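Local coordinates for protein defensin (Pachyrhizus erosus, PDB 3PSM) that probably defends the plant against fungi as a small, disulfide-rich antimicrobial protein of the gamma-thionin family that forms dimers, at residues 21-26 / 41-46; 12-17 / 33-38. All blocks are in the same frame, centred on the assembly; numbering follows the deposited sequence.

Contact 1: 21-26 / 41-46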
ATOM      1  N   ASP A  21      -1.207   4.939   0.114  1.00  7.78           N
ATOM      2  CA  ASP A  21      -0.837   4.024   1.203  1.00  7.83           C
ATOM      3  C   ASP A  21       0.654   3.755   1.202  1.00  7.73           C
ATOM      4  O   ASP A  21       1.299   3.730   2.252  1.00  8.37           O
ATOM      5  CB  ASP A  21      -1.650   2.745   1.066  1.00  8.37           C
ATOM      6  CG  ASP A  21      -1.748   1.909   2.314  1.00  8.38           C
ATOM      7  OD1 ASP A  21      -1.799   2.477   3.419  1.00  9.39           O
ATOM      8  OD2 ASP A  21      -1.785   0.661   2.168  1.00 10.17           O
ATOM      9  N   ASP A  22       1.237   3.573   0.014  1.00  7.95           N
ATOM     10  CA  ASP A  22       2.675   3.409  -0.133  1.00  8.54           C
ATOM     11  C   ASP A  22       3.405   4.609   0.450  1.00  8.20           C
ATOM     12  O   ASP A  22       4.286   4.501   1.298  1.00  8.99           O
ATOM     13  CB  ASP A  22       2.994   3.206  -1.622  1.00  9.69           C
ATOM     14  CG  ASP A  22       4.439   3.227  -2.023  1.00 10.74           C
ATOM     15  OD1 ASP A  22       5.306   3.003  -1.157  1.00 11.35           O
ATOM     16  OD2 ASP A  22       4.720   3.523  -3.214  1.00 16.22           O
ATOM     17  N   HIS A  23       3.023   5.822  -0.018  1.00  8.47           N
ATOM     18  CA  HIS A  23       3.645   7.025   0.499  1.00  8.71           C
ATOM     19  C   HIS A  23       3.561   7.093   2.019  1.00  8.68           C
ATOM     20  O   HIS A  23       4.546   7.356   2.732  1.00  9.67           O
ATOM     21  CB  HIS A  23       2.980   8.265  -0.149  1.00  9.20           C
ATOM     22  CG  HIS A  23       3.499   9.543   0.483  1.00 10.41           C
ATOM     23  ND1 HIS A  23       4.604  10.197  -0.044  1.00 11.99           N
ATOM     24  CD2 HIS A  23       3.055  10.202   1.586  1.00 11.54           C
ATOM     25  CE1 HIS A  23       4.823  11.220   0.767  1.00 12.72           C
ATOM     26  NE2 HIS A  23       3.938  11.236   1.743  1.00 13.10           N
ATOM     27  N   CYS A  24       2.349   6.955   2.548  1.00  8.18           N
ATOM     28  CA  CYS A  24       2.140   7.142   3.987  1.00  8.51           C
ATOM     29  C   CYS A  24       2.904   6.110   4.804  1.00  8.57           C
ATOM     30  O   CYS A  24       3.503   6.447   5.807  1.00 10.28           O
ATOM     31  CB  CYS A  24       0.655   7.104   4.313  1.00  8.72           C
ATOM     32  SG  CYS A  24      -0.251   8.518   3.594  1.00  8.61           S
ATOM     33  N   LYS A  25       2.883   4.832   4.369  1.00  8.60           N
ATOM     34  CA  LYS A  25       3.577   3.772   5.101  1.00  9.09           C
ATOM     35  C   LYS A  25       5.084   3.885   4.957  1.00  9.53           C
ATOM     36  O   LYS A  25       5.826   3.655   5.928  1.00 12.11           O
ATOM     37  CB  LYS A  25       3.104   2.402   4.625  1.00  9.02           C
ATOM     38  CG  LYS A  25       1.730   2.023   5.076  1.00  9.01           C
ATOM     39  CD  LYS A  25       1.204   0.753   4.444  1.00  9.68           C
ATOM     40  CE  LYS A  25      -0.056   0.248   5.155  1.00 11.96           C
ATOM     41  NZ  LYS A  25      -0.803  -0.740   4.396  1.00 11.64           N
ATOM     42  N   ASN A  26       5.560   4.135   3.752  1.00  9.83           N
ATOM     43  CA  ASN A  26       6.980   3.950   3.413  1.00 10.14           C
ATOM     44  C   ASN A  26       7.783   5.199   3.351  1.00 11.22           C
ATOM     45  O   ASN A  26       9.022   5.113   3.492  1.00 16.03           O
ATOM     46  CB  ASN A  26       7.083   3.176   2.087  1.00 10.56           C
ATOM     47  CG  ASN A  26       6.439   1.825   2.220  1.00 10.52           C
ATOM     48  OD1 ASN A  26       6.703   1.108   3.222  1.00 12.74           O
ATOM     49  ND2 ASN A  26       5.627   1.444   1.267  1.00 10.64           N
ATOM     50  N   CYS A  41      -3.943  12.831  -1.040  1.00  8.63           N
ATOM     51  CA  CYS A  41      -3.503  11.719  -0.219  1.00  8.35           C
ATOM     52  C   CYS A  41      -3.510  12.110   1.246  1.00  8.66           C
ATOM     53  O   CYS A  41      -2.900  13.114   1.638  1.00  9.45           O
ATOM     54  CB  CYS A  41      -2.077  11.338  -0.644  1.00  8.64           C
ATOM     55  SG  CYS A  41      -1.264  10.090   0.388  1.00  8.36           S
ATOM     56  N   TRP A  42      -4.229  11.339   2.049  1.00  8.55           N
ATOM     57  CA  TRP A  42      -4.374  11.532   3.477  1.00  9.04           C
ATOM     58  C   TRP A  42      -3.786  10.325   4.201  1.00  8.92           C
ATOM     59  O   TRP A  42      -4.096   9.186   3.905  1.00  9.60           O
ATOM     60  CB  TRP A  42      -5.864  11.645   3.854  1.00 10.14           C
ATOM     61  CG  TRP A  42      -6.515  12.911   3.331  1.00 10.19           C
ATOM     62  CD1 TRP A  42      -6.857  13.188   2.032  1.00 11.09           C
ATOM     63  CD2 TRP A  42      -6.917  14.038   4.117  1.00 11.07           C
ATOM     64  NE1 TRP A  42      -7.427  14.448   2.007  1.00 12.29           N
ATOM     65  CE2 TRP A  42      -7.478  14.990   3.237  1.00 12.29           C
ATOM     66  CE3 TRP A  42      -6.834  14.361   5.479  1.00 11.82           C
ATOM     67  CZ2 TRP A  42      -7.943  16.212   3.671  1.00 14.20           C
ATOM     68  CZ3 TRP A  42      -7.339  15.598   5.890  1.00 13.63           C
ATOM     69  CH2 TRP A  42      -7.889  16.481   4.982  1.00 14.58           C
ATOM     70  N   CYS A  43      -2.912  10.624   5.178  1.00  9.09           N
ATOM     71  CA  CYS A  43      -2.310   9.622   5.981  1.00  9.21           C
ATOM     72  C   CYS A  43      -2.994   9.558   7.353  1.00 10.63           C
ATOM     73  O   CYS A  43      -3.359  10.588   7.946  1.00 12.04           O
ATOM     74  CB  CYS A  43      -0.816   9.887   6.250  1.00 10.19           C
ATOM     75  SG  CYS A  43       0.236  10.082   4.803  1.00  9.89           S
ATOM     76  N   THR A  44      -3.094   8.370   7.883  1.00 10.57           N
ATOM     77  CA  THR A  44      -3.525   8.107   9.264  1.00 12.62           C
ATOM     78  C   THR A  44      -2.319   7.792  10.122  1.00 12.64           C
ATOM     79  O   THR A  44      -1.458   7.021   9.727  1.00 12.11           O
ATOM     80  CB  THR A  44      -4.530   6.947   9.295  1.00 14.07           C
ATOM     81  OG1 THR A  44      -5.679   7.336   8.523  1.00 16.07           O
ATOM     82  CG2 THR A  44      -5.019   6.641  10.690  1.00 17.13           C
ATOM     83  N   ARG A  45      -2.281   8.394  11.305  1.00 14.44           N
ATOM     84  CA  ARG A  45      -1.206   8.215  12.260  1.00 16.62           C
ATOM     85  C   ARG A  45      -1.759   8.056  13.672  1.00 18.54           C
ATOM     86  O   ARG A  45      -2.855   8.489  13.988  1.00 20.94           O
ATOM     87  CB  ARG A  45      -0.297   9.436  12.249  1.00 18.42           C
ATOM     88  CG  ARG A  45      -0.972  10.700  12.805  1.00 23.59           C
ATOM     89  CD  ARG A  45       0.077  11.833  12.905  1.00 29.58           C
ATOM     90  NE  ARG A  45      -0.779  12.945  13.381  1.00 30.18           N
ATOM     91  CZ  ARG A  45      -1.653  13.708  12.752  1.00 29.88           C
ATOM     92  NH1 ARG A  45      -1.698  13.396  11.486  1.00 31.87           N
ATOM     93  NH2 ARG A  45      -2.294  14.633  13.468  1.00 29.92           N
ATOM     94  N   ASN A  46      -0.980   7.395  14.544  1.00 20.16           N
ATOM     95  CA  ASN A  46      -1.250   7.430  15.985  1.00 22.42           C
ATOM     96  C   ASN A  46      -1.132   8.849  16.503  1.00 27.50           C
ATOM     97  O   ASN A  46      -0.178   9.541  16.102  1.00 29.15           O
ATOM     98  CB  ASN A  46      -0.241   6.493  16.649  1.00 26.27           C
ATOM     99  CG  ASN A  46      -0.449   5.046  16.251  1.00 24.57           C
ATOM    100  OD1 ASN A  46       0.414   4.435  15.567  1.00 26.07           O
ATOM    101  ND2 ASN A  46      -1.567   4.484  16.592  1.00 28.01           N
TER

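Contact 2: 12-17 / 33-38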
ATOM      1  N   GLY A  12       1.342  15.404  -6.770  1.00 16.54           N
ATOM      2  CA  GLY A  12       0.295  15.374  -7.790  1.00 16.99           C
ATOM      3  C   GLY A  12      -1.017  14.910  -7.198  1.00 13.71           C
ATOM      4  O   GLY A  12      -1.139  14.604  -5.955  1.00 14.84           O
ATOM      5  N   PRO A  13      -2.016  14.801  -8.046  1.00 13.57           N
ATOM      6  CA  PRO A  13      -3.309  14.334  -7.528  1.00 12.59           C
ATOM      7  C   PRO A  13      -3.236  12.899  -7.058  1.00 10.81           C
ATOM      8  O   PRO A  13      -2.487  12.063  -7.620  1.00 12.00           O
ATOM      9  CB  PRO A  13      -4.244  14.464  -8.754  1.00 14.43           C
ATOM     10  CG  PRO A  13      -3.518  15.502  -9.610  1.00 17.18           C
ATOM     11  CD  PRO A  13      -2.086  15.091  -9.477  1.00 16.47           C
ATOM     12  N   CYS A  14      -4.114  12.584  -6.132  1.00 10.71           N
ATOM     13  CA  CYS A  14      -4.230  11.205  -5.630  1.00  9.77           C
ATOM     14  C   CYS A  14      -5.351  10.491  -6.373  1.00 10.09           C
ATOM     15  O   CYS A  14      -6.519  10.820  -6.205  1.00 11.43           O
ATOM     16  CB  CYS A  14      -4.531  11.252  -4.146  1.00  9.30           C
ATOM     17  SG  CYS A  14      -4.317   9.729  -3.230  1.00  9.23           S
ATOM     18  N   PHE A  15      -4.929   9.559  -7.227  1.00 10.83           N
ATOM     19  CA  PHE A  15      -5.828   8.749  -8.035  1.00 12.25           C
ATOM     20  C   PHE A  15      -5.983   7.341  -7.527  1.00 12.74           C
ATOM     21  O   PHE A  15      -7.000   6.730  -7.775  1.00 19.10           O
ATOM     22  CB  PHE A  15      -5.346   8.701  -9.485  1.00 13.94           C
ATOM     23  CG  PHE A  15      -5.412  10.025 -10.188  1.00 15.50           C
ATOM     24  CD1 PHE A  15      -4.255  10.640 -10.643  1.00 17.12           C
ATOM     25  CD2 PHE A  15      -6.600  10.690 -10.402  1.00 19.49           C
ATOM     26  CE1 PHE A  15      -4.308  11.859 -11.315  1.00 18.56           C
ATOM     27  CE2 PHE A  15      -6.617  11.893 -11.060  1.00 23.67           C
ATOM     28  CZ  PHE A  15      -5.503  12.499 -11.515  1.00 21.62           C
ATOM     29  N   THR A  16      -4.968   6.782  -6.884  1.00 10.37           N
ATOM     30  CA  THR A  16      -4.979   5.399  -6.424  1.00  9.97           C
ATOM     31  C   THR A  16      -4.702   5.367  -4.941  1.00  9.02           C
ATOM     32  O   THR A  16      -3.748   5.988  -4.460  1.00  8.95           O
ATOM     33  CB  THR A  16      -4.031   4.500  -7.216  1.00 10.41           C
ATOM     34  OG1 THR A  16      -2.683   4.782  -6.829  1.00 10.38           O
ATOM     35  CG2 THR A  16      -4.244   4.668  -8.720  1.00 12.75           C
ATOM     36  N   ASP A  17      -5.524   4.599  -4.209  1.00  8.90           N
ATOM     37  CA  ASP A  17      -5.226   4.428  -2.789  1.00  8.80           C
ATOM     38  C   ASP A  17      -3.901   3.744  -2.594  1.00  8.48           C
ATOM     39  O   ASP A  17      -3.183   4.069  -1.621  1.00  9.05           O
ATOM     40  CB  ASP A  17      -6.335   3.643  -2.103  1.00 10.33           C
ATOM     41  CG  ASP A  17      -7.562   4.527  -1.854  1.00 11.49           C
ATOM     42  OD1 ASP A  17      -7.594   5.694  -2.121  1.00 11.44           O
ATOM     43  OD2 ASP A  17      -8.523   3.970  -1.232  1.00 16.43           O
ATOM     44  N   GLY A  33      -2.537   5.112   4.258  1.00  8.66           N
ATOM     45  CA  GLY A  33      -2.980   6.231   3.470  1.00  8.54           C
ATOM     46  C   GLY A  33      -4.111   5.855   2.535  1.00  8.37           C
ATOM     47  O   GLY A  33      -4.222   4.707   2.109  1.00  9.08           O
ATOM     48  N   ARG A  34      -4.882   6.869   2.157  1.00  8.42           N
ATOM     49  CA  ARG A  34      -5.919   6.723   1.156  1.00  8.63           C
ATOM     50  C   ARG A  34      -6.122   8.056   0.448  1.00  8.59           C
ATOM     51  O   ARG A  34      -5.914   9.125   1.048  1.00  8.92           O
ATOM     52  CB  ARG A  34      -7.242   6.256   1.736  1.00 10.10           C
ATOM     53  CG  ARG A  34      -7.817   7.269   2.729  1.00 11.47           C
ATOM     54  CD  ARG A  34      -9.208   6.923   3.143  1.00 13.56           C
ATOM     55  NE  ARG A  34      -9.680   7.855   4.159  1.00 13.60           N
ATOM     56  CZ  ARG A  34     -10.959   8.026   4.473  1.00 14.80           C
ATOM     57  NH1 ARG A  34     -11.906   7.356   3.837  1.00 17.13           N
ATOM     58  NH2 ARG A  34     -11.192   8.902   5.445  1.00 18.28           N
ATOM     59  N   CYS A  35      -6.590   7.997  -0.779  1.00  8.90           N
ATOM     60  CA  CYS A  35      -7.127   9.241  -1.385  1.00  9.23           C
ATOM     61  C   CYS A  35      -8.496   9.528  -0.804  1.00  9.69           C
ATOM     62  O   CYS A  35      -9.262   8.638  -0.479  1.00 12.15           O
ATOM     63  CB  CYS A  35      -7.296   9.079  -2.882  1.00 10.07           C
ATOM     64  SG  CYS A  35      -5.823   8.478  -3.775  1.00  9.72           S
ATOM     65  N   ARG A  36      -8.826  10.784  -0.679  1.00 10.64           N
ATOM     66  CA  ARG A  36     -10.185  11.183  -0.326  1.00 12.08           C
ATOM     67  C   ARG A  36     -10.850  11.832  -1.532  1.00 13.53           C
ATOM     68  O   ARG A  36     -10.287  11.882  -2.631  1.00 13.31           O
ATOM     69  CB  ARG A  36     -10.235  12.004   0.987  1.00 13.18           C
ATOM     70  CG  ARG A  36      -9.862  11.099   2.164  1.00 13.85           C
ATOM     71  CD  ARG A  36      -9.870  11.739   3.504  1.00 16.54           C
ATOM     72  NE  ARG A  36     -11.188  12.154   3.902  1.00 15.62           N
ATOM     73  CZ  ARG A  36     -11.590  13.285   4.344  1.00 22.52           C
ATOM     74  NH1 ARG A  36     -10.753  14.334   4.539  1.00 33.46           N
ATOM     75  NH2 ARG A  36     -12.882  13.466   4.649  1.00 22.60           N
ATOM     76  N   ASP A  37     -12.054  12.325  -1.383  1.00 14.02           N
ATOM     77  CA  ASP A  37     -12.864  12.824  -2.483  1.00 15.85           C
ATOM     78  C   ASP A  37     -12.373  14.145  -3.026  1.00 14.27           C
ATOM     79  O   ASP A  37     -12.859  14.601  -4.076  1.00 16.75           O
ATOM     80  CB  ASP A  37     -14.324  12.931  -2.055  1.00 18.05           C
ATOM     81  CG  ASP A  37     -14.630  13.907  -0.950  1.00 23.25           C
ATOM     82  OD1 ASP A  37     -15.810  14.204  -0.738  1.00 22.57           O
ATOM     83  OD2 ASP A  37     -13.726  14.343  -0.233  1.00 40.45           O
ATOM     84  N   ASP A  38     -11.380  14.712  -2.416  1.00 13.23           N
ATOM     85  CA  ASP A  38     -10.566  15.851  -2.844  1.00 14.10           C
ATOM     86  C   ASP A  38      -9.396  15.508  -3.771  1.00 13.14           C
ATOM     87  O   ASP A  38      -8.635  16.393  -4.192  1.00 14.07           O
ATOM     88  CB  ASP A  38     -10.012  16.653  -1.664  1.00 14.55           C
ATOM     89  CG  ASP A  38      -9.099  15.837  -0.766  1.00 13.50           C
ATOM     90  OD1 ASP A  38      -8.568  16.418   0.166  1.00 15.80           O
ATOM     91  OD2 ASP A  38      -8.922  14.608  -1.006  1.00 11.19           O
TER
HETATM   92  O   HOH W   1     -10.306   6.179  -0.757  1.00 16.85           O

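Contact 1: 21-26 / 41-46
Cys24 and Cys43 join helix 21-26 to strand 41-46 where the backbones come nearest, their CA atoms 5.5 Å apart. The two segment axes pass 8.3 Å from each other and run in roughly the same direction, 38° apart. A disulfide makes the link, Cys24 SG to Cys43 SG at 2.0 Å with the C-S-S-C torsion at -79°, the left-handed sense and close to the relaxed right angle. Both cysteines set the sulfur beside their own backbone N and anti to the carbonyl carbon, which sends each SG across the gap to the other. Cys41, two residues back on the same strand face, turns its sulfur the other way, opposite its N, and bonds Cys20 one helical turn before Cys24; its SG rests 3.7 Å from Cys24 SG. His23 flanks this sulfur cluster: Cys43 SG lies at the edge of the imidazole, 4.3 Å from CD2, while NE2, next to CD2 in the ring, is hydrogen-bonded to Glu28. The remote side of the helix serves the dimer, where Asp21 OD2, paired with Lys25 NZ at 2.8 Å, also meets Arg36 of the second subunit. Two adjacent disulfides running from Cys-X-X-X-Cys on a helix to Cys-X-Cys on a strand form the cysteine-stabilised alpha-beta motif of plant defensins. Covalent bonds and buried sulfur, with no polar bond between the segments, thus fix the helix on the sheet.

Contact 2: 12-17 / 33-38
Asp17, at the start of helix 17-27, and Arg34, on strand 33-35, bring the loop 12-17 and segment 33-38 closest, with CA atoms 4.6 Å apart. The covalent tie is the disulfide from Cys14 SG to Cys35 SG, 2.0 Å long with a C-S-S-C torsion of -77°. Cys14 swings its sulfur opposite the backbone N (chi1 -165°), whereas Cys35 keeps its own beside the N. Cys35 SG also packs 3.3 Å from Thr16 O, close against the loop backbone. Asp17 supplies the polar link: its OD1 accepts Cys35 N at 2.8 Å, the donor lying well above the carboxylate plane and the bond bent to 148°. The other oxygen, OD2, is 2.9 Å from water 1, which also lies 2.7 Å from Cys35 O and bridges the two. One carboxylate therefore reaches both polar backbone groups of Cys35, directly and through water. Arg34 runs alongside Asp17 but lends only CB, its extended chain carrying the guanidinium on to Glu4. Thr16 caps the helix N terminus, whose dipole probably helps stabilise the Asp17 charge. Disulfide, direct bond and water bridge together pin the loop before the helix to the end of an outer strand.

From the N terminus the chain runs through strand 2-6 into the loop 12-17, then helix 17-27, strand 32-35 and strand 41-46. Contact 2 opens first and closes at 33-38, making a loop that holds the whole helix; contact 1 opens within that loop, at 21-26, and closes beyond it at 41-46, so the two cross. Their centres lie about 11 Å apart. They meet on the sheet, where Trp42 N hydrogen-bonds to Arg34 O between neighbouring strands, and at the helix, where Asp21 OD1 receives Gly33 N. Contact 1 thus fastens the helix to the central strand, contact 2 the loop before it to an outer strand, and both reach the second subunit.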